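Long-range contacts in uncharacterized protein (PDB 3H04), which is of unknown function but has an alpha/beta-hydrolase fold of the BD-FAE family and is probably a serine hydrolase, perhaps an esterase: residues L16-I21 with D61-S66; I123-Y128 with P211-H216. All coordinates share one frame; numbering follows the deposited sequence.

Contact 1 (L16-I21 with D61-S66); sequences LPYTII and DLIQLS
I21 and L62 face each other as an antiparallel hydrogen-bonded pair: I21 N reaches L62 O at 2.8 Å, and L62 N returns a nearly straight bond to I21 O (175° at the hydrogen). Two residues along, T19 and Q64 form the next such pair, tight from Q64 N to T19 O at 2.8 Å but weak in the reverse direction. Beyond it the strands spread, and water 1 bridges them, donating to P17 O and accepting from S66 N at 2.9 Å. On the face carrying Y18, I20 and I63, the two isoleucines lie side by side with CG1 of I20 3.8 Å from CG1 of I63. With CG1 of I63 beside the backbone N (chi1 -53°), CG2 falls anti to that N, approaches the Y18 ring obliquely and meets its CD1 at 3.6 Å. On the other face Q64 slants across T19 and I21; its extended chain (chi2 -179°) brings OE1 to within 3.2 Å of I21 CD1, while CB passes 3.5 Å from T19 OG1. NE2 of Q64 is held by A45 O, and the Y18 hydroxyl by Q92. Helix 75-91 packs on Y18 and I63 through I89, whereas I53 of helix 50-56 touches I21, L62 and Q64, so helices cover both faces. Beside the I21-L62 pair, D61 forms a salt bridge with K22 and accepts from Y93 OH, A23 N and T28 OG1. Strand 15-21 runs antiparallel to strand 60-65, itself parallel to strand 30-35: the antiparallel-to-parallel transition characteristic of the alpha/beta-hydrolase sheet.

Contact 2 (I123-Y128 with P211-H216); sequences IDFYGY and PVFIAH
Parallel strands 121-125 and 212-217 of the alpha/beta-hydrolase sheet pair here, and at their C-terminal ends Y126 and H216 border a probable Ser-His-Asp triad (S104, H248, D220). D124 N donates to F213 O at 2.8 Å and D124 O accepts from A215 N at 3.1 Å, so D124 is gripped on both its backbone polar atoms. The next bond along runs from Y126 N to A215 O at 2.8 Å. On the face bearing I123, F125, F213 and A215, the F125 ring crosses F213 obliquely, its CE1 4.0 Å from F213 CE2. The methyl of A215 sits off-centre against the F125 ring, a CH-pi contact with CB 4.2 Å from the centroid. On the opposite face D124 lies alongside I214. Helix 256-273 covers the first face, V265 packing on I123, F125 and F213 alike, and helix 226-232 the second, through I231 on D124 and M232 on I214. Past the strand the chain turns at Y126, whose hydroxyl bonds to D251, while H216 is held at both imidazole nitrogens, ND1 by S228 OG and NE2 by V223 O. Y126 CA lies over one face of the H216 ring, 3.9 Å from the imidazole centroid, a CH-pi contact. The turn is tied back by an Asx motif: with D124 CG swung anti to the backbone N (chi1 166°), OD1 accepts from G127 N at 2.9 Å.

Both contacts belong to one mixed eight-stranded sheet, with centres about 20 Å apart and nearest atoms about 8 Å apart, so they do not touch. They follow in series along the chain: contact 1 closes at S66 before contact 2 opens at I123. Contact 1 joins strands 15-21 and 60-65 in the antiparallel part; contact 2 joins the parallel strands 121-125 and 212-217 farther across. Strands 30-35 and 98-103 lie between them, and the latter leads into the probable nucleophile elbow at S104. The sheet thus connects its antiparallel flank to the region where Y126 and H216 border the putative catalytic residues.

Contact 1 (L16-I21 with D61-S66)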
loop_
_atom_site.group_PDB
_atom_site.type_symbol
_atom_site.label_atom_id
_atom_site.label_comp_id
_atom_site.label_asym_id
_atom_site.label_seq_id
_atom_site.Cartn_x
_atom_site.Cartn_y
_atom_site.Cartn_z
ATOM N N LEU A 16 12.031 -5.865 11.255
ATOM C CA LEU A 16 10.764 -5.475 10.656
ATOM C C LEU A 16 9.733 -6.424 11.202
ATOM O O LEU A 16 9.767 -7.589 10.844
ATOM C CB LEU A 16 10.750 -5.599 9.123
ATOM C CG LEU A 16 11.682 -4.653 8.399
ATOM C CD1 LEU A 16 11.630 -4.961 6.894
ATOM C CD2 LEU A 16 11.327 -3.183 8.740
ATOM N N PRO A 17 8.855 -5.951 12.099
ATOM C CA PRO A 17 7.823 -6.840 12.632
ATOM C C PRO A 17 6.773 -7.138 11.575
ATOM O O PRO A 17 6.575 -6.338 10.661
ATOM C CB PRO A 17 7.174 -6.015 13.765
ATOM C CG PRO A 17 7.464 -4.542 13.344
ATOM C CD PRO A 17 8.832 -4.608 12.722
ATOM N N TYR A 18 6.169 -8.312 11.662
ATOM C CA TYR A 18 4.956 -8.598 10.940
ATOM C C TYR A 18 4.078 -9.492 11.796
ATOM O O TYR A 18 4.593 -10.174 12.689
ATOM C CB TYR A 18 5.191 -9.152 9.532
ATOM C CG TYR A 18 5.804 -10.518 9.419
ATOM C CD1 TYR A 18 5.006 -11.664 9.404
ATOM C CD2 TYR A 18 7.190 -10.672 9.309
ATOM C CE1 TYR A 18 5.567 -12.936 9.280
ATOM C CE2 TYR A 18 7.755 -11.942 9.201
ATOM C CZ TYR A 18 6.923 -13.051 9.171
ATOM O OH TYR A 18 7.488 -14.259 9.020
ATOM N N THR A 19 2.768 -9.381 11.577
ATOM C CA THR A 19 1.738 -10.158 12.259
ATOM C C THR A 19 0.971 -11.017 11.270
ATOM O O THR A 19 0.698 -10.620 10.120
ATOM C CB THR A 19 0.701 -9.288 13.002
ATOM O OG1 THR A 19 -0.056 -8.531 12.031
ATOM C CG2 THR A 19 1.388 -8.332 13.949
ATOM N N ILE A 20 0.645 -12.220 11.709
ATOM C CA ILE A 20 -0.187 -13.120 10.946
ATOM C C ILE A 20 -1.436 -13.349 11.765
ATOM O O ILE A 20 -1.355 -13.747 12.943
ATOM C CB ILE A 20 0.499 -14.487 10.693
ATOM C CG1 ILE A 20 1.816 -14.289 9.922
ATOM C CG2 ILE A 20 -0.474 -15.487 9.978
ATOM C CD1 ILE A 20 2.386 -15.588 9.365
ATOM N N ILE A 21 -2.588 -13.096 11.142
ATOM C CA ILE A 21 -3.868 -13.502 11.695
ATOM C C ILE A 21 -4.325 -14.694 10.881
ATOM O O ILE A 21 -4.456 -14.576 9.651
ATOM C CB ILE A 21 -4.933 -12.383 11.544
ATOM C CG1 ILE A 21 -4.613 -11.203 12.461
ATOM C CG2 ILE A 21 -6.376 -12.974 11.843
ATOM C CD1 ILE A 21 -5.097 -9.864 11.951
ATOM N N ASP A 61 -5.354 -16.424 5.352
ATOM C CA ASP A 61 -4.485 -15.786 6.363
ATOM C C ASP A 61 -4.213 -14.365 5.915
ATOM O O ASP A 61 -4.113 -14.108 4.704
ATOM C CB ASP A 61 -3.141 -16.514 6.499
ATOM C CG ASP A 61 -3.273 -17.883 7.171
ATOM O OD1 ASP A 61 -4.415 -18.356 7.376
ATOM O OD2 ASP A 61 -2.216 -18.461 7.472
ATOM N N LEU A 62 -4.103 -13.462 6.894
ATOM C CA LEU A 62 -3.826 -12.056 6.672
ATOM C C LEU A 62 -2.514 -11.718 7.372
ATOM O O LEU A 62 -2.398 -11.908 8.566
ATOM C CB LEU A 62 -4.955 -11.162 7.212
ATOM C CG LEU A 62 -4.758 -9.671 6.917
ATOM C CD1 LEU A 62 -4.756 -9.440 5.401
ATOM C CD2 LEU A 62 -5.863 -8.866 7.595
ATOM N N ILE A 63 -1.530 -11.258 6.609
ATOM C CA ILE A 63 -0.210 -10.951 7.163
ATOM C C ILE A 63 0.075 -9.462 7.023
ATOM O O ILE A 63 0.154 -8.973 5.916
ATOM C CB ILE A 63 0.861 -11.745 6.459
ATOM C CG1 ILE A 63 0.511 -13.226 6.482
ATOM C CG2 ILE A 63 2.225 -11.511 7.167
ATOM C CD1 ILE A 63 -0.101 -13.821 5.219
ATOM N N GLN A 64 0.217 -8.738 8.124
ATOM C CA GLN A 64 0.359 -7.289 8.052
ATOM C C GLN A 64 1.825 -6.891 8.143
ATOM O O GLN A 64 2.439 -7.058 9.204
ATOM C CB GLN A 64 -0.545 -6.672 9.123
ATOM C CG GLN A 64 -1.942 -7.155 8.821
ATOM C CD GLN A 64 -3.014 -6.666 9.714
ATOM O OE1 GLN A 64 -3.631 -7.480 10.393
ATOM N NE2 GLN A 64 -3.329 -5.361 9.660
ATOM N N LEU A 65 2.422 -6.461 7.041
ATOM C CA LEU A 65 3.866 -6.233 7.070
ATOM C C LEU A 65 4.251 -4.824 7.387
ATOM O O LEU A 65 3.443 -3.928 7.313
ATOM C CB LEU A 65 4.614 -6.705 5.799
ATOM C CG LEU A 65 4.536 -6.061 4.446
ATOM C CD1 LEU A 65 5.154 -4.693 4.368
ATOM C CD2 LEU A 65 5.204 -7.077 3.376
ATOM N N SER A 66 5.503 -4.647 7.775
ATOM C CA SER A 66 6.025 -3.326 8.113
ATOM C C SER A 66 7.224 -2.994 7.255
ATOM O O SER A 66 7.899 -3.901 6.729
ATOM C CB SER A 66 6.373 -3.280 9.595
ATOM O OG SER A 66 5.141 -3.402 10.339
HETATM O O HOH W 1 7.422 -6.805 7.851
#

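Contact 2 (I123-Y128 with P211-H216)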
loop_
_atom_site.group_PDB
_atom_site.type_symbol
_atom_site.label_atom_id
_atom_site.label_comp_id
_atom_site.label_asym_id
_atom_site.label_seq_id
_atom_site.Cartn_x
_atom_site.Cartn_y
_atom_site.Cartn_z
ATOM N N ILE A 123 -4.783 -6.881 -4.761
ATOM C CA ILE A 123 -5.908 -6.050 -4.373
ATOM C C ILE A 123 -5.369 -4.646 -4.173
ATOM O O ILE A 123 -4.514 -4.447 -3.328
ATOM C CB ILE A 123 -6.578 -6.534 -3.106
ATOM C CG1 ILE A 123 -6.832 -8.055 -3.199
ATOM C CG2 ILE A 123 -7.844 -5.673 -2.814
ATOM C CD1 ILE A 123 -6.814 -8.735 -1.872
ATOM N N ASP A 124 -5.853 -3.706 -4.986
ATOM C CA ASP A 124 -5.334 -2.329 -5.103
ATOM C C ASP A 124 -6.439 -1.395 -4.711
ATOM O O ASP A 124 -7.371 -1.148 -5.498
ATOM C CB ASP A 124 -4.896 -2.075 -6.555
ATOM C CG ASP A 124 -4.647 -0.603 -6.899
ATOM O OD1 ASP A 124 -4.562 0.284 -6.014
ATOM O OD2 ASP A 124 -4.569 -0.345 -8.144
ATOM N N PHE A 125 -6.367 -0.899 -3.467
ATOM C CA PHE A 125 -7.315 0.114 -3.006
ATOM C C PHE A 125 -6.645 1.485 -3.175
ATOM O O PHE A 125 -5.642 1.778 -2.512
ATOM C CB PHE A 125 -7.704 -0.093 -1.549
ATOM C CG PHE A 125 -8.823 -1.072 -1.310
ATOM C CD1 PHE A 125 -9.204 -2.049 -2.250
ATOM C CD2 PHE A 125 -9.499 -1.023 -0.100
ATOM C CE1 PHE A 125 -10.238 -2.981 -1.955
ATOM C CE2 PHE A 125 -10.496 -1.896 0.179
ATOM C CZ PHE A 125 -10.883 -2.887 -0.738
ATOM N N TYR A 126 -7.162 2.281 -4.118
ATOM C CA TYR A 126 -6.753 3.658 -4.351
ATOM C C TYR A 126 -5.242 3.935 -4.368
ATOM O O TYR A 126 -4.764 4.928 -3.781
ATOM C CB TYR A 126 -7.473 4.648 -3.446
ATOM C CG TYR A 126 -7.697 4.211 -2.012
ATOM C CD1 TYR A 126 -6.698 4.385 -1.047
ATOM C CD2 TYR A 126 -8.855 3.551 -1.642
ATOM C CE1 TYR A 126 -6.865 3.957 0.305
ATOM C CE2 TYR A 126 -9.040 3.147 -0.292
ATOM C CZ TYR A 126 -8.052 3.363 0.662
ATOM O OH TYR A 126 -8.211 2.932 1.953
ATOM N N GLY A 127 -4.524 3.055 -5.056
ATOM C CA GLY A 127 -3.092 3.165 -5.258
ATOM C C GLY A 127 -2.757 3.559 -6.710
ATOM O O GLY A 127 -3.564 4.170 -7.451
ATOM N N TYR A 128 -1.545 3.204 -7.074
ATOM C CA TYR A 128 -0.923 3.659 -8.290
ATOM C C TYR A 128 0.226 2.731 -8.607
ATOM O O TYR A 128 0.729 2.073 -7.723
ATOM C CB TYR A 128 -0.388 5.085 -8.119
ATOM C CG TYR A 128 0.344 5.378 -6.826
ATOM C CD1 TYR A 128 1.727 5.289 -6.755
ATOM C CD2 TYR A 128 -0.357 5.708 -5.658
ATOM C CE1 TYR A 128 2.411 5.557 -5.565
ATOM C CE2 TYR A 128 0.331 6.012 -4.442
ATOM C CZ TYR A 128 1.705 5.942 -4.434
ATOM O OH TYR A 128 2.397 6.180 -3.298
ATOM N N PRO A 211 -4.186 -11.256 -11.752
ATOM C CA PRO A 211 -5.372 -10.411 -11.719
ATOM C C PRO A 211 -5.359 -9.332 -10.659
ATOM O O PRO A 211 -4.903 -9.560 -9.527
ATOM C CB PRO A 211 -6.507 -11.408 -11.426
ATOM C CG PRO A 211 -6.034 -12.709 -11.913
ATOM C CD PRO A 211 -4.541 -12.682 -11.657
ATOM N N VAL A 212 -5.921 -8.177 -11.002
ATOM C CA VAL A 212 -5.937 -7.030 -10.113
ATOM C C VAL A 212 -7.331 -6.582 -9.764
ATOM O O VAL A 212 -8.156 -6.294 -10.673
ATOM C CB VAL A 212 -5.225 -5.828 -10.696
ATOM C CG1 VAL A 212 -5.143 -4.751 -9.603
ATOM C CG2 VAL A 212 -3.766 -6.222 -11.238
ATOM N N PHE A 213 -7.637 -6.539 -8.474
ATOM C CA PHE A 213 -8.932 -5.944 -8.005
ATOM C C PHE A 213 -8.679 -4.477 -7.684
ATOM O O PHE A 213 -7.763 -4.179 -6.920
ATOM C CB PHE A 213 -9.436 -6.699 -6.796
ATOM C CG PHE A 213 -10.786 -6.245 -6.273
ATOM C CD1 PHE A 213 -11.914 -6.955 -6.570
ATOM C CD2 PHE A 213 -10.896 -5.070 -5.490
ATOM C CE1 PHE A 213 -13.176 -6.550 -6.097
ATOM C CE2 PHE A 213 -12.141 -4.657 -5.018
ATOM C CZ PHE A 213 -13.287 -5.396 -5.336
ATOM N N ILE A 214 -9.446 -3.554 -8.253
ATOM C CA ILE A 214 -9.214 -2.116 -8.041
ATOM C C ILE A 214 -10.459 -1.530 -7.421
ATOM O O ILE A 214 -11.562 -1.794 -7.925
ATOM C CB ILE A 214 -8.886 -1.392 -9.343
ATOM C CG1 ILE A 214 -7.650 -2.083 -10.006
ATOM C CG2 ILE A 214 -8.725 0.145 -9.067
ATOM C CD1 ILE A 214 -7.359 -1.706 -11.489
ATOM N N ALA A 215 -10.299 -0.733 -6.336
ATOM C CA ALA A 215 -11.413 0.089 -5.779
ATOM C C ALA A 215 -10.840 1.503 -5.677
ATOM O O ALA A 215 -9.742 1.680 -5.089
ATOM C CB ALA A 215 -11.899 -0.423 -4.409
ATOM N N HIS A 216 -11.518 2.470 -6.254
ATOM C CA HIS A 216 -11.020 3.812 -6.327
ATOM C C HIS A 216 -12.157 4.815 -6.500
ATOM O O HIS A 216 -13.011 4.567 -7.246
ATOM C CB HIS A 216 -10.028 3.897 -7.473
ATOM C CG HIS A 216 -9.023 4.988 -7.343
ATOM N ND1 HIS A 216 -7.746 4.876 -7.815
ATOM C CD2 HIS A 216 -9.120 6.224 -6.818
ATOM C CE1 HIS A 216 -7.095 5.990 -7.579
ATOM N NE2 HIS A 216 -7.906 6.822 -6.974
#